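PDB 7AM1: protein SSD1 from Saccharomyces cerevisiae S288C, which binds mRNA, including its 5' and 3' untranslated regions, and represses translation as a non-enzymatic, pseudonuclease member of the RNase II family. Local coordinates for residues A[380-385]-A[493-498]; A[730-735]-A[848-853]; A[889-894]-A[906-911]. All coordinates share one frame; numbering follows the deposited sequence.

Contact 1: A[380-385]-A[493-498]; sequences LHVRNN and TSYLST
Tyr-495 reaches from the first turn of its helix to strand 380-384 and brings its hydroxyl up to the backbone. Val-382 N donates to Tyr-495 OH at 3.1 Å, with a nearly straight N-H...O angle of 167°, and the same hydroxyl has a second hydrogen bond to Asn-365 O. Two polar partners therefore fix the end of the phenol. Its ring carbon CG stands anti to the backbone N (chi1 -172°), which carries the ring out from the helix to the strand. The helix start is capped by Ser-494, whose OG accepts a weak bond from Leu-496 N and donates to Ser-497 OG at 3.3 Å.

The rest of the contact is van der Waals packing. Val-382 CA lies at the edge of the tyrosine ring and in its plane, and Val-382 CB comes within 3.5 Å of Tyr-495 CE1. The hydroxyl also sits close to the strand itself, with Tyr-495 OH 3.4 Å from His-381 CA. One turn further along the helix, Thr-498 CG2 meets Val-382 CG1 at 4.2 Å, so the valine is touched by both ring and methyl.

The CB bond of His-381 points away from the helix, and its imidazole hydrogen-bonds to Glu-391 and His-395. All of this belongs to the RNB domain, where strand 378-384 runs antiparallel between strands 367-370 and 389-397. Helix 495-510 lies against that sheet, adding Val-499 and Ile-502 to the cover over Val-382; Leu-380 packs on helix 544-568, and Leu-496 on helix 480-488.

Contact 2: A[730-735]-A[848-853]; sequences GQLLTM and PNLRLP
Thr-734 and Arg-851 are joined by a bond from backbone to side chain: Arg-851 N donates to Thr-734 OG1 at 3.0 Å, with an angle of 154° at the hydrogen. The threonine hydroxyl can accept it because OG1 swings anti to its own backbone N (chi1 -173°), toward the loop. One residue on, Met-735 N donates to Arg-851 O at 2.8 Å, nearly straight and in the carbonyl plane, so the peptide groups on the two sides of Arg-851 CA are both tied to the strand.

Strand 732-741 belongs to the C-terminal DIS3L2-like domain, whose five-stranded antiparallel sheet has the strand order of an OB fold. Residues 848-853 lie in the long insertion between its third and fourth strands.

The methionine chain kinks at its second and third torsions (chi2 -57°, chi3 -60°): its CB packs 3.6 Å from Arg-851 CG and its CG 4.2 Å from Pro-853 CD, while its end turns off from the loop; the side chain also packs on Phe-866 of helix 862-867. Arg-851 curls so that its guanidinium reaches Glu-752 and Asp-618 in salt bridges. Leu-850 forks over the strand: CD2 rests 4.1 Å from Thr-734 CB and 4.3 Å from Leu-732 CD1, and the other methyl, CD1, approaches Leu-733 O at 4.1 Å.

Contact 3: A[889-894]-A[906-911]; sequences IPILLR and VRALNP
Arg-907 O is gripped twice by the neighbouring strand: Leu-892 N donates to it at 2.7 Å, nearly along the C=O axis, and the CA-H of Ile-891 adds a contact, with Ile-891 CA 3.4 Å away. Arg-907 N returns a bond to Leu-892 O at 3.0 Å, making Leu-892 and Arg-907 a hydrogen-bonded antiparallel pair. Beyond the strand proper, Leu-909 N points almost exactly at Pro-890 O, 3.2 Å away with 179° at the hydrogen, although it comes in tilted from the carbonyl plane. A water donates to Leu-909 O and, weakly, to Pro-890 O.

Ile-891 with Ala-908 and Leu-893 with Val-906 are non-hydrogen-bonded pairs, and their side chains share one face of the sheet. Ile-891 CG2, set anti to the backbone N, packs 3.6 Å from Val-906 CB, and its CD1 lies 3.9 Å from Ala-908 CA. Val-906 CG1 is also met by Leu-893 CD1 at 3.8 Å, so the valine sits against both side chains. With both touching methyls of Ile-891 removed by an alanine here, a gap is likely to open beside Val-906 and Ala-908. Past the last pair, Pro-890 and Leu-909 cross at about a right angle, Pro-890 CG lying 4.0 Å from Leu-909 CD2.

Strands 888-896 and 903-908 form a hairpin at one side of the OB-type sheet. Strand 732-741 pairs with 888-896 along its other edge, Ile-891, Leu-893 and Val-906 also touch strand 755-760, and helix 862-867 packs on Pro-890 and Leu-909.

In the fold
Contact 1 comes first along the chain and stands apart in the RNB domain, its centre about 43 Å from that of contact 2 and about 50 Å from that of contact 3. The other two follow in series and meet in the C-terminal OB-type sheet, with centres about 10 Å apart. Strands 732-741 and 888-896 are neighbours there, so 730-735 is flanked by the 848-853 loop of contact 2 and by the hairpin of contact 3. Residues far apart in sequence are thus gathered round one sheet, whereas contact 1 fixes a helix onto a separate sheet, consistent with the multidomain build of the RNase II family.

Contact 1: A[380-385]-A[493-498]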
loop_
_atom_site.group_PDB
_atom_site.type_symbol
_atom_site.label_atom_id
_atom_site.label_comp_id
_atom_site.label_asym_id
_atom_site.label_seq_id
_atom_site.Cartn_x
_atom_site.Cartn_y
_atom_site.Cartn_z
ATOM N N LEU A 380 8.543 -17.043 -20.465
ATOM C CA LEU A 380 9.234 -16.256 -21.470
ATOM C C LEU A 380 10.104 -17.143 -22.345
ATOM O O LEU A 380 10.551 -18.213 -21.920
ATOM C CB LEU A 380 10.161 -15.209 -20.833
ATOM C CG LEU A 380 9.591 -13.984 -20.135
ATOM C CD1 LEU A 380 10.709 -13.301 -19.354
ATOM C CD2 LEU A 380 8.960 -13.039 -21.147
ATOM N N HIS A 381 10.357 -16.676 -23.565
ATOM C CA HIS A 381 11.447 -17.211 -24.363
ATOM C C HIS A 381 12.115 -16.054 -25.087
ATOM O O HIS A 381 11.503 -15.008 -25.317
ATOM C CB HIS A 381 10.993 -18.287 -25.364
ATOM C CG HIS A 381 10.300 -17.763 -26.586
ATOM N ND1 HIS A 381 8.930 -17.767 -26.724
ATOM C CD2 HIS A 381 10.793 -17.282 -27.753
ATOM C CE1 HIS A 381 8.606 -17.288 -27.913
ATOM N NE2 HIS A 381 9.718 -16.981 -28.555
ATOM N N VAL A 382 13.391 -16.236 -25.397
ATOM C CA VAL A 382 14.128 -15.334 -26.271
ATOM C C VAL A 382 14.744 -16.208 -27.352
ATOM O O VAL A 382 15.291 -17.277 -27.057
ATOM C CB VAL A 382 15.203 -14.528 -25.519
ATOM C CG1 VAL A 382 16.135 -13.844 -26.500
ATOM C CG2 VAL A 382 14.566 -13.510 -24.603
ATOM N N ARG A 383 14.628 -15.780 -28.597
ATOM C CA ARG A 383 15.073 -16.603 -29.709
ATOM C C ARG A 383 15.716 -15.691 -30.734
ATOM O O ARG A 383 15.245 -14.575 -30.966
ATOM C CB ARG A 383 13.888 -17.395 -30.289
ATOM C CG ARG A 383 14.187 -18.294 -31.473
ATOM C CD ARG A 383 12.929 -19.088 -31.834
ATOM N NE ARG A 383 13.092 -19.922 -33.021
ATOM C CZ ARG A 383 12.843 -19.528 -34.264
ATOM N NH1 ARG A 383 12.411 -18.297 -34.504
ATOM N NH2 ARG A 383 13.022 -20.371 -35.267
ATOM N N ASN A 384 16.820 -16.152 -31.307
ATOM C CA ASN A 384 17.453 -15.472 -32.426
ATOM C C ASN A 384 16.784 -15.958 -33.704
ATOM O O ASN A 384 16.822 -17.154 -34.011
ATOM C CB ASN A 384 18.954 -15.748 -32.428
ATOM C CG ASN A 384 19.675 -15.062 -33.564
ATOM O OD1 ASN A 384 19.061 -14.397 -34.397
ATOM N ND2 ASN A 384 20.997 -15.210 -33.593
ATOM N N ASN A 385 16.151 -15.035 -34.433
ATOM C CA ASN A 385 15.449 -15.392 -35.659
ATOM C C ASN A 385 16.379 -15.537 -36.855
ATOM O O ASN A 385 15.956 -16.078 -37.881
ATOM C CB ASN A 385 14.378 -14.350 -35.980
ATOM C CG ASN A 385 13.196 -14.431 -35.048
ATOM O OD1 ASN A 385 12.886 -15.497 -34.513
ATOM N ND2 ASN A 385 12.529 -13.303 -34.841
ATOM N N THR A 493 26.986 -12.882 -21.024
ATOM C CA THR A 493 26.388 -12.986 -22.350
ATOM C C THR A 493 25.350 -14.099 -22.430
ATOM O O THR A 493 24.913 -14.451 -23.535
ATOM C CB THR A 493 27.476 -13.213 -23.406
ATOM N N SER A 494 24.942 -14.658 -21.292
ATOM C CA SER A 494 24.067 -15.816 -21.288
ATOM C C SER A 494 22.663 -15.452 -21.770
ATOM O O SER A 494 22.313 -14.285 -21.967
ATOM C CB SER A 494 23.958 -16.417 -19.888
ATOM O OG SER A 494 22.992 -15.709 -19.124
ATOM N N TYR A 495 21.863 -16.504 -21.954
ATOM C CA TYR A 495 20.451 -16.385 -22.305
ATOM C C TYR A 495 19.739 -15.379 -21.411
ATOM O O TYR A 495 19.068 -14.458 -21.893
ATOM C CB TYR A 495 19.835 -17.783 -22.170
ATOM C CG TYR A 495 18.417 -18.004 -22.635
ATOM C CD1 TYR A 495 17.818 -17.183 -23.575
ATOM C CD2 TYR A 495 17.677 -19.066 -22.125
ATOM C CE1 TYR A 495 16.514 -17.413 -23.991
ATOM C CE2 TYR A 495 16.380 -19.299 -22.532
ATOM C CZ TYR A 495 15.802 -18.470 -23.466
ATOM O OH TYR A 495 14.509 -18.694 -23.881
ATOM N N LEU A 496 19.893 -15.533 -20.096
ATOM C CA LEU A 496 19.193 -14.666 -19.157
ATOM C C LEU A 496 19.741 -13.247 -19.179
ATOM O O LEU A 496 18.996 -12.294 -18.915
ATOM C CB LEU A 496 19.289 -15.258 -17.754
ATOM C CG LEU A 496 18.553 -16.590 -17.613
ATOM C CD1 LEU A 496 18.839 -17.226 -16.265
ATOM C CD2 LEU A 496 17.062 -16.385 -17.810
ATOM N N SER A 497 21.030 -13.081 -19.487
ATOM C CA SER A 497 21.589 -11.742 -19.637
ATOM C C SER A 497 20.918 -10.987 -20.772
ATOM O O SER A 497 20.749 -9.764 -20.697
ATOM C CB SER A 497 23.094 -11.824 -19.882
ATOM O OG SER A 497 23.734 -12.527 -18.833
ATOM N N THR A 498 20.538 -11.692 -21.837
ATOM C CA THR A 498 19.841 -11.037 -22.934
ATOM C C THR A 498 18.454 -10.588 -22.500
ATOM O O THR A 498 18.008 -9.497 -22.867
ATOM C CB THR A 498 19.749 -11.972 -24.135
ATOM O OG1 THR A 498 21.060 -12.438 -24.463
ATOM C CG2 THR A 498 19.160 -11.239 -25.329
#

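Contact 2: A[730-735]-A[848-853]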
loop_
_atom_site.group_PDB
_atom_site.type_symbol
_atom_site.label_atom_id
_atom_site.label_comp_id
_atom_site.label_asym_id
_atom_site.label_seq_id
_atom_site.Cartn_x
_atom_site.Cartn_y
_atom_site.Cartn_z
ATOM N N GLY A 730 13.403 -3.786 25.566
ATOM C CA GLY A 730 12.120 -3.178 25.291
ATOM C C GLY A 730 12.136 -2.127 24.210
ATOM O O GLY A 730 11.175 -1.370 24.088
ATOM N N GLN A 731 13.198 -2.060 23.411
ATOM C CA GLN A 731 13.322 -1.039 22.379
ATOM C C GLN A 731 14.619 -1.277 21.618
ATOM O O GLN A 731 15.522 -1.974 22.095
ATOM C CB GLN A 731 13.299 0.376 22.958
ATOM C CG GLN A 731 14.557 0.738 23.692
ATOM C CD GLN A 731 14.295 1.549 24.942
ATOM O OE1 GLN A 731 14.816 1.237 26.017
ATOM N NE2 GLN A 731 13.492 2.599 24.810
ATOM N N LEU A 732 14.687 -0.709 20.420
ATOM C CA LEU A 732 15.881 -0.742 19.592
ATOM C C LEU A 732 16.417 0.677 19.462
ATOM O O LEU A 732 15.706 1.660 19.689
ATOM C CB LEU A 732 15.599 -1.315 18.200
ATOM C CG LEU A 732 14.991 -2.714 18.139
ATOM C CD1 LEU A 732 14.693 -3.070 16.694
ATOM C CD2 LEU A 732 15.904 -3.748 18.777
ATOM N N LEU A 733 17.700 0.768 19.139
ATOM C CA LEU A 733 18.364 2.036 18.873
ATOM C C LEU A 733 18.997 1.922 17.496
ATOM O O LEU A 733 19.770 0.992 17.242
ATOM C CB LEU A 733 19.410 2.343 19.947
ATOM C CG LEU A 733 20.173 3.664 19.853
ATOM C CD1 LEU A 733 19.222 4.843 19.939
ATOM C CD2 LEU A 733 21.247 3.750 20.942
ATOM N N THR A 734 18.656 2.840 16.599
ATOM C CA THR A 734 19.205 2.787 15.255
ATOM C C THR A 734 19.357 4.196 14.713
ATOM O O THR A 734 18.653 5.120 15.130
ATOM C CB THR A 734 18.325 1.962 14.305
ATOM O OG1 THR A 734 18.995 1.812 13.045
ATOM C CG2 THR A 734 16.985 2.636 14.079
ATOM N N MET A 735 20.283 4.350 13.776
ATOM C CA MET A 735 20.408 5.610 13.064
ATOM C C MET A 735 19.255 5.729 12.077
ATOM O O MET A 735 18.866 4.751 11.435
ATOM C CB MET A 735 21.751 5.692 12.339
ATOM C CG MET A 735 22.958 5.633 13.263
ATOM S SD MET A 735 22.934 6.933 14.514
ATOM C CE MET A 735 22.948 8.389 13.470
ATOM N N PRO A 848 15.340 -7.527 9.767
ATOM C CA PRO A 848 15.832 -6.170 9.500
ATOM C C PRO A 848 17.223 -5.957 10.085
ATOM O O PRO A 848 17.573 -6.501 11.134
ATOM C CB PRO A 848 14.793 -5.269 10.179
ATOM C CG PRO A 848 13.573 -6.122 10.317
ATOM C CD PRO A 848 14.083 -7.512 10.536
ATOM N N ASN A 849 18.020 -5.159 9.379
ATOM C CA ASN A 849 19.352 -4.778 9.826
ATOM C C ASN A 849 19.307 -3.409 10.488
ATOM O O ASN A 849 18.612 -2.504 10.018
ATOM C CB ASN A 849 20.330 -4.743 8.652
ATOM C CG ASN A 849 20.573 -6.107 8.064
ATOM O OD1 ASN A 849 20.598 -7.108 8.781
ATOM N ND2 ASN A 849 20.739 -6.162 6.749
ATOM N N LEU A 850 20.038 -3.261 11.583
ATOM C CA LEU A 850 20.166 -1.957 12.211
ATOM C C LEU A 850 21.181 -1.107 11.458
ATOM O O LEU A 850 22.121 -1.622 10.846
ATOM C CB LEU A 850 20.592 -2.101 13.671
ATOM C CG LEU A 850 19.630 -2.846 14.595
ATOM C CD1 LEU A 850 20.190 -2.923 15.999
ATOM C CD2 LEU A 850 18.291 -2.155 14.608
ATOM N N ARG A 851 20.978 0.209 11.498
ATOM C CA ARG A 851 21.961 1.167 11.000
ATOM C C ARG A 851 22.723 1.702 12.211
ATOM O O ARG A 851 22.175 2.460 13.018
ATOM C CB ARG A 851 21.305 2.292 10.202
ATOM C CG ARG A 851 22.290 3.359 9.698
ATOM C CD ARG A 851 22.947 2.968 8.385
ATOM N NE ARG A 851 21.965 2.915 7.309
ATOM C CZ ARG A 851 21.721 3.905 6.453
ATOM N NH1 ARG A 851 22.390 5.050 6.518
ATOM N NH2 ARG A 851 20.795 3.745 5.519
ATOM N N LEU A 852 23.968 1.286 12.345
ATOM C CA LEU A 852 24.780 1.646 13.493
ATOM C C LEU A 852 25.835 2.673 13.100
ATOM O O LEU A 852 26.232 2.741 11.933
ATOM C CB LEU A 852 25.462 0.399 14.068
ATOM C CG LEU A 852 24.489 -0.723 14.439
ATOM C CD1 LEU A 852 25.221 -1.945 14.944
ATOM C CD2 LEU A 852 23.481 -0.248 15.480
ATOM N N PRO A 853 26.305 3.498 14.036
ATOM C CA PRO A 853 27.349 4.472 13.683
ATOM C C PRO A 853 28.678 3.764 13.456
ATOM O O PRO A 853 29.101 2.936 14.266
ATOM C CB PRO A 853 27.393 5.402 14.900
ATOM C CG PRO A 853 26.988 4.526 16.034
ATOM C CD PRO A 853 25.952 3.574 15.467
#

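Contact 3: A[889-894]-A[906-911]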
loop_
_atom_site.group_PDB
_atom_site.type_symbol
_atom_site.label_atom_id
_atom_site.label_comp_id
_atom_site.label_asym_id
_atom_site.label_seq_id
_atom_site.Cartn_x
_atom_site.Cartn_y
_atom_site.Cartn_z
ATOM N N ILE A 889 20.240 10.805 12.665
ATOM C CA ILE A 889 19.943 11.008 14.082
ATOM C C ILE A 889 19.726 9.651 14.739
ATOM O O ILE A 889 19.101 8.769 14.134
ATOM C CB ILE A 889 18.715 11.915 14.258
ATOM C CG1 ILE A 889 18.419 12.150 15.737
ATOM C CG2 ILE A 889 17.494 11.301 13.586
ATOM C CD1 ILE A 889 17.259 13.096 15.984
ATOM N N PRO A 890 20.216 9.426 15.960
ATOM C CA PRO A 890 19.912 8.160 16.643
ATOM C C PRO A 890 18.493 8.167 17.199
ATOM O O PRO A 890 18.081 9.111 17.878
ATOM C CB PRO A 890 20.960 8.088 17.759
ATOM C CG PRO A 890 21.384 9.484 17.977
ATOM C CD PRO A 890 21.213 10.228 16.692
ATOM N N ILE A 891 17.755 7.095 16.914
ATOM C CA ILE A 891 16.333 7.000 17.222
ATOM C C ILE A 891 16.087 5.728 18.020
ATOM O O ILE A 891 16.568 4.651 17.648
ATOM C CB ILE A 891 15.472 7.004 15.942
ATOM C CG1 ILE A 891 15.513 8.379 15.266
ATOM C CG2 ILE A 891 14.032 6.589 16.241
ATOM C CD1 ILE A 891 15.030 9.514 16.136
ATOM N N LEU A 892 15.329 5.854 19.103
ATOM C CA LEU A 892 14.816 4.709 19.842
ATOM C C LEU A 892 13.510 4.264 19.196
ATOM O O LEU A 892 12.616 5.084 18.959
ATOM C CB LEU A 892 14.601 5.079 21.309
ATOM C CG LEU A 892 15.888 5.414 22.071
ATOM C CD1 LEU A 892 15.623 6.417 23.181
ATOM C CD2 LEU A 892 16.516 4.150 22.635
ATOM N N LEU A 893 13.412 2.973 18.890
ATOM C CA LEU A 893 12.305 2.428 18.114
ATOM C C LEU A 893 11.619 1.323 18.901
ATOM O O LEU A 893 12.282 0.421 19.428
ATOM C CB LEU A 893 12.795 1.898 16.760
ATOM C CG LEU A 893 11.785 1.132 15.900
ATOM C CD1 LEU A 893 10.655 2.038 15.435
ATOM C CD2 LEU A 893 12.479 0.491 14.698
ATOM N N ARG A 894 10.296 1.426 19.001
ATOM C CA ARG A 894 9.477 0.493 19.751
ATOM C C ARG A 894 8.147 0.266 19.048
ATOM O O ARG A 894 7.659 1.122 18.309
ATOM C CB ARG A 894 9.196 1.015 21.157
ATOM C CG ARG A 894 9.742 0.170 22.243
ATOM C CD ARG A 894 9.497 0.864 23.560
ATOM N NE ARG A 894 8.095 0.800 23.951
ATOM C CZ ARG A 894 7.588 -0.112 24.776
ATOM N NH1 ARG A 894 6.297 -0.081 25.071
ATOM N NH2 ARG A 894 8.365 -1.047 25.309
ATOM N N VAL A 906 8.633 6.300 17.954
ATOM C CA VAL A 906 10.040 6.663 17.893
ATOM C C VAL A 906 10.302 7.829 18.833
ATOM O O VAL A 906 9.438 8.682 19.059
ATOM C CB VAL A 906 10.486 7.033 16.459
ATOM C CG1 VAL A 906 10.500 5.806 15.582
ATOM C CG2 VAL A 906 9.583 8.114 15.881
ATOM N N ARG A 907 11.513 7.849 19.386
ATOM C CA ARG A 907 11.993 8.933 20.228
ATOM C C ARG A 907 13.442 9.231 19.878
ATOM O O ARG A 907 14.209 8.321 19.547
ATOM C CB ARG A 907 11.874 8.584 21.716
ATOM C CG ARG A 907 10.452 8.344 22.179
ATOM C CD ARG A 907 10.414 7.594 23.493
ATOM N NE ARG A 907 9.277 8.021 24.300
ATOM C CZ ARG A 907 9.158 7.809 25.607
ATOM N NH1 ARG A 907 10.111 7.170 26.282
ATOM N NH2 ARG A 907 8.084 8.252 26.244
ATOM N N ALA A 908 13.807 10.507 19.942
ATOM C CA ALA A 908 15.204 10.889 19.803
ATOM C C ALA A 908 15.972 10.526 21.063
ATOM O O ALA A 908 15.486 10.703 22.184
ATOM C CB ALA A 908 15.338 12.389 19.541
ATOM N N LEU A 909 17.178 10.003 20.863
ATOM C CA LEU A 909 18.120 9.803 21.953
ATOM C C LEU A 909 18.514 11.158 22.526
ATOM O O LEU A 909 18.769 12.108 21.781
ATOM C CB LEU A 909 19.350 9.055 21.432
ATOM C CG LEU A 909 20.432 8.625 22.423
ATOM C CD1 LEU A 909 19.922 7.504 23.310
ATOM C CD2 LEU A 909 21.709 8.201 21.701
ATOM N N ASN A 910 18.523 11.262 23.847
ATOM C CA ASN A 910 18.997 12.482 24.489
ATOM C C ASN A 910 20.518 12.537 24.413
ATOM O O ASN A 910 21.202 11.775 25.111
ATOM C CB ASN A 910 18.532 12.548 25.945
ATOM C CG ASN A 910 18.910 13.856 26.623
ATOM O OD1 ASN A 910 19.713 14.629 26.104
ATOM N ND2 ASN A 910 18.342 14.099 27.797
ATOM N N PRO A 911 21.093 13.440 23.614
ATOM C CA PRO A 911 22.558 13.494 23.530
ATOM C C PRO A 911 23.207 14.035 24.790
ATOM O O PRO A 911 24.431 13.920 24.924
ATOM C CB PRO A 911 22.810 14.412 22.328
ATOM C CG PRO A 911 21.629 15.294 22.280
ATOM C CD PRO A 911 20.458 14.502 22.813
HETATM O O HOH W 1 19.059 12.132 18.897
#